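Local atomic coordinates of alpha-2,3-sialyltransferase (Campylobacter jejuni, PDB entry 2P2V), a protein that probably transfers sialic acid from CMP-sialic acid to acceptor sugars through an alpha-2,3 linkage, as a membrane-associated bacterial glycosyltransferase. Residues A[50-58]-A[83-91]. Numbering follows the deposited sequence.
With CSF (cytidine-5'-monophosphate-3-fluoro-N-acetyl-neuraminic acid), chain O.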
loop_
_atom_site.group_PDB
_atom_site.type_symbol
_atom_site.label_atom_id
_atom_site.label_comp_id
_atom_site.label_asym_id
_atom_site.label_seq_id
_atom_site.Cartn_x
_atom_site.Cartn_y
_atom_site.Cartn_z
ATOM N N GLN A 50 -33.025 -7.084 3.509
ATOM C CA GLN A 50 -34.224 -6.420 4.014
ATOM C C GLN A 50 -34.904 -7.172 5.178
ATOM O O GLN A 50 -36.117 -7.331 5.181
ATOM C CB GLN A 50 -35.203 -6.181 2.866
ATOM C CG GLN A 50 -34.748 -5.104 1.904
ATOM C CD GLN A 50 -33.721 -5.601 0.869
ATOM O OE1 GLN A 50 -32.534 -5.338 1.008
ATOM N NE2 GLN A 50 -34.188 -6.291 -0.186
ATOM N N PHE A 51 -34.146 -7.599 6.189
ATOM C CA PHE A 51 -34.723 -8.362 7.294
ATOM C C PHE A 51 -35.796 -7.542 8.054
ATOM O O PHE A 51 -36.774 -8.082 8.597
ATOM C CB PHE A 51 -33.604 -8.851 8.261
ATOM C CG PHE A 51 -32.930 -7.749 8.992
ATOM C CD1 PHE A 51 -31.798 -7.128 8.467
ATOM C CD2 PHE A 51 -33.444 -7.288 10.193
ATOM C CE1 PHE A 51 -31.214 -6.038 9.122
ATOM C CE2 PHE A 51 -32.867 -6.211 10.868
ATOM C CZ PHE A 51 -31.744 -5.573 10.322
ATOM N N TYR A 52 -35.575 -6.235 8.129
ATOM C CA TYR A 52 -36.405 -5.320 8.930
ATOM C C TYR A 52 -37.779 -5.073 8.287
ATOM O O TYR A 52 -38.651 -4.428 8.904
ATOM C CB TYR A 52 -35.700 -3.958 9.110
ATOM C CG TYR A 52 -35.128 -3.406 7.828
ATOM C CD1 TYR A 52 -33.843 -3.767 7.403
ATOM C CD2 TYR A 52 -35.857 -2.529 7.044
ATOM C CE1 TYR A 52 -33.315 -3.315 6.244
ATOM C CE2 TYR A 52 -35.339 -2.069 5.864
ATOM C CZ TYR A 52 -34.058 -2.450 5.462
ATOM O OH TYR A 52 -33.515 -1.969 4.291
ATOM N N PHE A 53 -37.948 -5.564 7.071
ATOM C CA PHE A 53 -39.269 -5.621 6.427
ATOM C C PHE A 53 -40.239 -6.517 7.219
ATOM O O PHE A 53 -41.469 -6.371 7.088
ATOM C CB PHE A 53 -39.161 -6.161 5.008
ATOM C CG PHE A 53 -38.795 -5.130 3.948
ATOM C CD1 PHE A 53 -37.855 -4.127 4.191
ATOM C CD2 PHE A 53 -39.366 -5.206 2.679
ATOM C CE1 PHE A 53 -37.489 -3.224 3.186
ATOM C CE2 PHE A 53 -39.034 -4.267 1.658
ATOM C CZ PHE A 53 -38.092 -3.285 1.927
ATOM N N GLU A 54 -39.702 -7.415 8.055
ATOM C CA GLU A 54 -40.524 -8.310 8.887
ATOM C C GLU A 54 -41.522 -7.538 9.738
ATOM O O GLU A 54 -41.184 -6.508 10.328
ATOM C CB GLU A 54 -39.643 -9.220 9.786
ATOM C CG GLU A 54 -38.912 -8.491 10.902
ATOM C CD GLU A 54 -37.983 -9.399 11.695
ATOM O OE1 GLU A 54 -37.888 -10.590 11.322
ATOM O OE2 GLU A 54 -37.359 -8.933 12.702
ATOM N N ASP A 55 -42.754 -8.061 9.808
ATOM C CA ASP A 55 -43.857 -7.417 10.545
ATOM C C ASP A 55 -43.854 -7.798 12.031
ATOM O O ASP A 55 -44.492 -7.151 12.865
ATOM C CB ASP A 55 -45.201 -7.754 9.861
ATOM C CG ASP A 55 -45.541 -9.249 9.884
ATOM O OD1 ASP A 55 -44.695 -10.112 9.541
ATOM O OD2 ASP A 55 -46.693 -9.571 10.239
ATOM N N LYS A 56 -43.118 -8.846 12.375
ATOM C CA LYS A 56 -42.968 -9.219 13.772
ATOM C C LYS A 56 -41.510 -9.541 14.000
ATOM O O LYS A 56 -40.772 -9.817 13.062
ATOM C CB LYS A 56 -43.819 -10.469 14.124
ATOM C CG LYS A 56 -45.294 -10.361 13.700
ATOM C CD LYS A 56 -46.087 -11.605 14.045
ATOM C CE LYS A 56 -47.552 -11.357 13.691
ATOM N NZ LYS A 56 -48.318 -12.611 13.880
ATOM N N TYR A 57 -41.105 -9.548 15.254
ATOM C CA TYR A 57 -39.747 -9.900 15.569
ATOM C C TYR A 57 -39.563 -11.409 15.538
ATOM O O TYR A 57 -39.380 -12.017 16.602
ATOM C CB TYR A 57 -39.349 -9.350 16.925
ATOM C CG TYR A 57 -39.161 -7.843 16.929
ATOM C CD1 TYR A 57 -38.056 -7.248 16.270
ATOM C CD2 TYR A 57 -40.077 -7.008 17.578
ATOM C CE1 TYR A 57 -37.871 -5.878 16.277
ATOM C CE2 TYR A 57 -39.911 -5.621 17.578
ATOM C CZ TYR A 57 -38.798 -5.073 16.929
ATOM O OH TYR A 57 -38.615 -3.728 16.945
ATOM N N TYR A 58 -39.538 -11.991 14.336
ATOM C CA TYR A 58 -39.435 -13.477 14.206
ATOM C C TYR A 58 -38.227 -14.122 14.867
ATOM O O TYR A 58 -38.269 -15.312 15.215
ATOM C CB TYR A 58 -39.613 -13.951 12.778
ATOM C CG TYR A 58 -40.967 -13.571 12.207
ATOM C CD1 TYR A 58 -42.146 -14.266 12.596
ATOM C CD2 TYR A 58 -41.094 -12.520 11.293
ATOM C CE1 TYR A 58 -43.417 -13.902 12.074
ATOM C CE2 TYR A 58 -42.354 -12.163 10.760
ATOM C CZ TYR A 58 -43.506 -12.863 11.160
ATOM O OH TYR A 58 -44.728 -12.497 10.636
ATOM N N LEU A 83 -32.373 2.005 12.643
ATOM C CA LEU A 83 -32.981 0.895 13.396
ATOM C C LEU A 83 -32.436 0.935 14.787
ATOM O O LEU A 83 -33.168 0.717 15.745
ATOM C CB LEU A 83 -32.675 -0.465 12.755
ATOM C CG LEU A 83 -33.280 -0.693 11.366
ATOM C CD1 LEU A 83 -32.775 -1.929 10.761
ATOM C CD2 LEU A 83 -34.830 -0.707 11.430
ATOM N N ILE A 84 -31.144 1.219 14.912
ATOM C CA ILE A 84 -30.450 1.203 16.211
ATOM C C ILE A 84 -30.855 2.409 17.068
ATOM O O ILE A 84 -31.258 2.249 18.231
ATOM C CB ILE A 84 -28.918 1.207 16.041
ATOM C CG1 ILE A 84 -28.466 -0.103 15.380
ATOM C CG2 ILE A 84 -28.217 1.544 17.374
ATOM C CD1 ILE A 84 -27.138 -0.063 14.691
ATOM N N LEU A 85 -30.705 3.608 16.496
ATOM C CA LEU A 85 -31.170 4.846 17.132
ATOM C C LEU A 85 -32.649 4.844 17.559
ATOM O O LEU A 85 -32.982 5.482 18.559
ATOM C CB LEU A 85 -30.919 6.060 16.206
ATOM C CG LEU A 85 -29.471 6.470 15.923
ATOM C CD1 LEU A 85 -29.427 7.465 14.771
ATOM C CD2 LEU A 85 -28.767 7.059 17.155
ATOM N N LYS A 86 -33.530 4.200 16.788
ATOM C CA LYS A 86 -34.966 4.174 17.073
ATOM C C LYS A 86 -35.339 3.017 18.001
ATOM O O LYS A 86 -36.538 2.756 18.233
ATOM C CB LYS A 86 -35.750 4.056 15.779
ATOM C CG LYS A 86 -35.743 5.346 14.914
ATOM C CD LYS A 86 -36.710 5.213 13.738
ATOM C CE LYS A 86 -38.094 4.613 14.202
ATOM N NZ LYS A 86 -39.085 4.141 13.152
ATOM N N ASN A 87 -34.308 2.339 18.514
ATOM C CA ASN A 87 -34.439 1.138 19.357
ATOM C C ASN A 87 -35.296 -0.018 18.725
ATOM O O ASN A 87 -35.970 -0.772 19.448
ATOM C CB ASN A 87 -34.962 1.526 20.781
ATOM C CG ASN A 87 -34.062 2.535 21.508
ATOM O OD1 ASN A 87 -32.860 2.326 21.673
ATOM N ND2 ASN A 87 -34.661 3.625 21.980
ATOM N N GLU A 88 -35.305 -0.148 17.394
ATOM C CA GLU A 88 -36.035 -1.221 16.754
ATOM C C GLU A 88 -35.244 -2.512 16.837
ATOM O O GLU A 88 -35.816 -3.568 17.053
ATOM C CB GLU A 88 -36.412 -0.877 15.320
ATOM C CG GLU A 88 -37.293 0.348 15.322
ATOM C CD GLU A 88 -37.989 0.681 14.030
ATOM O OE1 GLU A 88 -38.163 -0.152 13.141
ATOM O OE2 GLU A 88 -38.438 1.832 13.943
ATOM N N TYR A 89 -33.924 -2.417 16.701
ATOM C CA TYR A 89 -33.054 -3.566 16.924
ATOM C C TYR A 89 -31.791 -3.126 17.589
ATOM O O TYR A 89 -31.412 -1.946 17.536
ATOM C CB TYR A 89 -32.685 -4.240 15.608
ATOM C CG TYR A 89 -33.818 -4.821 14.784
ATOM C CD1 TYR A 89 -34.106 -6.177 14.829
ATOM C CD2 TYR A 89 -34.538 -4.029 13.879
ATOM C CE1 TYR A 89 -35.108 -6.741 14.046
ATOM C CE2 TYR A 89 -35.531 -4.555 13.124
ATOM C CZ TYR A 89 -35.802 -5.926 13.166
ATOM O OH TYR A 89 -36.796 -6.444 12.345
ATOM N N GLU A 90 -31.112 -4.112 18.171
ATOM C CA GLU A 90 -29.774 -3.961 18.657
ATOM C C GLU A 90 -28.931 -4.740 17.649
ATOM O O GLU A 90 -29.185 -5.937 17.387
ATOM C CB GLU A 90 -29.686 -4.632 20.018
ATOM C CG GLU A 90 -28.371 -4.478 20.702
ATOM C CD GLU A 90 -28.377 -5.267 21.979
ATOM O OE1 GLU A 90 -29.173 -4.887 22.884
ATOM O OE2 GLU A 90 -27.636 -6.288 22.034
ATOM N N ILE A 91 -27.944 -4.064 17.074
ATOM C CA ILE A 91 -27.115 -4.650 16.001
ATOM C C ILE A 91 -25.689 -4.474 16.431
ATOM O O ILE A 91 -25.208 -3.310 16.586
ATOM C CB ILE A 91 -27.374 -3.942 14.676
ATOM C CG1 ILE A 91 -28.828 -4.164 14.260
ATOM C CG2 ILE A 91 -26.381 -4.473 13.582
ATOM C CD1 ILE A 91 -29.316 -3.327 13.060
HETATM C C5A CSF O . -31.144 -10.379 -4.748
HETATM C C4A CSF O . -31.301 -11.888 -4.601
HETATM C C2A CSF O . -30.133 -11.805 -2.321
HETATM O O6A CSF O . -30.142 -10.372 -2.496
HETATM C C6A CSF O . -31.155 -9.762 -3.337
HETATM C C3A CSF O . -30.217 -12.482 -3.689
HETATM O O4A CSF O . -31.152 -12.492 -5.878
HETATM N N5A CSF O . -32.319 -9.908 -5.513
HETATM C C7A CSF O . -30.870 -8.265 -3.363
HETATM C C8A CSF O . -30.852 -7.692 -1.950
HETATM C C9A CSF O . -30.462 -6.200 -1.939
HETATM O O9A CSF O . -30.558 -5.631 -0.613
HETATM O O8A CSF O . -32.153 -7.942 -1.331
HETATM O O7A CSF O . -29.631 -8.045 -4.062
HETATM C C1A CSF O . -28.797 -12.242 -1.738
HETATM O OBA CSF O . -28.545 -13.480 -1.772
HETATM O OAA CSF O . -28.029 -11.365 -1.256
HETATM O O1A CSF O . -31.119 -12.345 -1.409
HETATM O O2A CSF O . -33.543 -12.089 -1.827
HETATM N N1 CSF O . -34.026 -16.506 0.463
HETATM C C2 CSF O . -34.421 -17.779 -0.050
HETATM N N3 CSF O . -35.627 -17.933 -0.673
HETATM C C4 CSF O . -36.464 -16.876 -0.784
HETATM C C5 CSF O . -36.096 -15.620 -0.284
HETATM C C6 CSF O . -34.865 -15.457 0.344
HETATM C "C3'" CSF O . -30.995 -15.011 0.259
HETATM C "C2'" CSF O . -31.501 -16.440 0.247
HETATM C "C1'" CSF O . -32.727 -16.358 1.156
HETATM O "O4'" CSF O . -32.679 -15.121 1.901
HETATM C "C4'" CSF O . -31.496 -14.398 1.561
HETATM P PA CSF O . -32.491 -11.700 -0.817
HETATM O "O5'" CSF O . -32.778 -12.605 0.503
HETATM C "C5'" CSF O . -31.772 -12.898 1.471
HETATM O "O3'" CSF O . -29.572 -14.981 0.266
HETATM O "O2'" CSF O . -30.501 -17.329 0.816
HETATM N N4 CSF O . -37.680 -17.012 -1.395
HETATM O O2 CSF O . -33.624 -18.753 0.045
HETATM O O3A CSF O . -32.337 -10.295 -0.313
HETATM C C10 CSF O . -32.143 -8.857 -6.333
HETATM O O10 CSF O . -31.063 -8.260 -6.460
HETATM C C11 CSF O . -33.375 -8.423 -7.095
HETATM F F3A CSF O . -28.980 -12.346 -4.280
#
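Y89 OH donates to OE2 of E54 at 2.6 Å, reaching the carboxylate on its anti side and 29° out of its plane. The other oxygen, OE1, is in a salt bridge with R47, so this buried carboxylate is held at both ends and is probably kept ionised. The ring of Y89 sits between two aromatic edges. F51 brings CE2 over the centre of one face, 3.7 Å from Y89 CZ, while Y57, its CG anti to the carbonyl carbon, sets CE1 nearer the rim of the opposite face. Both pairs are T-shaped, with planes at 81° and 76°. The cluster ties the loop between strands 44-48 and 62-68 of the parallel sheet to the turn joining helix 73-85 to strand 90-96; a Schellman motif with N87 at C-prime closes that helix. The Y57 hydroxyl donates to a lone pair of E88 O, 2.8 Å away and in the carbonyl plane. L83 CD1 fills the corner between F51 CZ (3.8 Å) and Y52 CB. The Y52 ring leads away from 83-91, its hydroxyl hydrogen-bonded to Q76 OE1. At the loop's start, Q50 grips the glycerol tail of the bound donor analogue, OE1 accepting from O9A at 2.6 Å and NE2 donating to O8A.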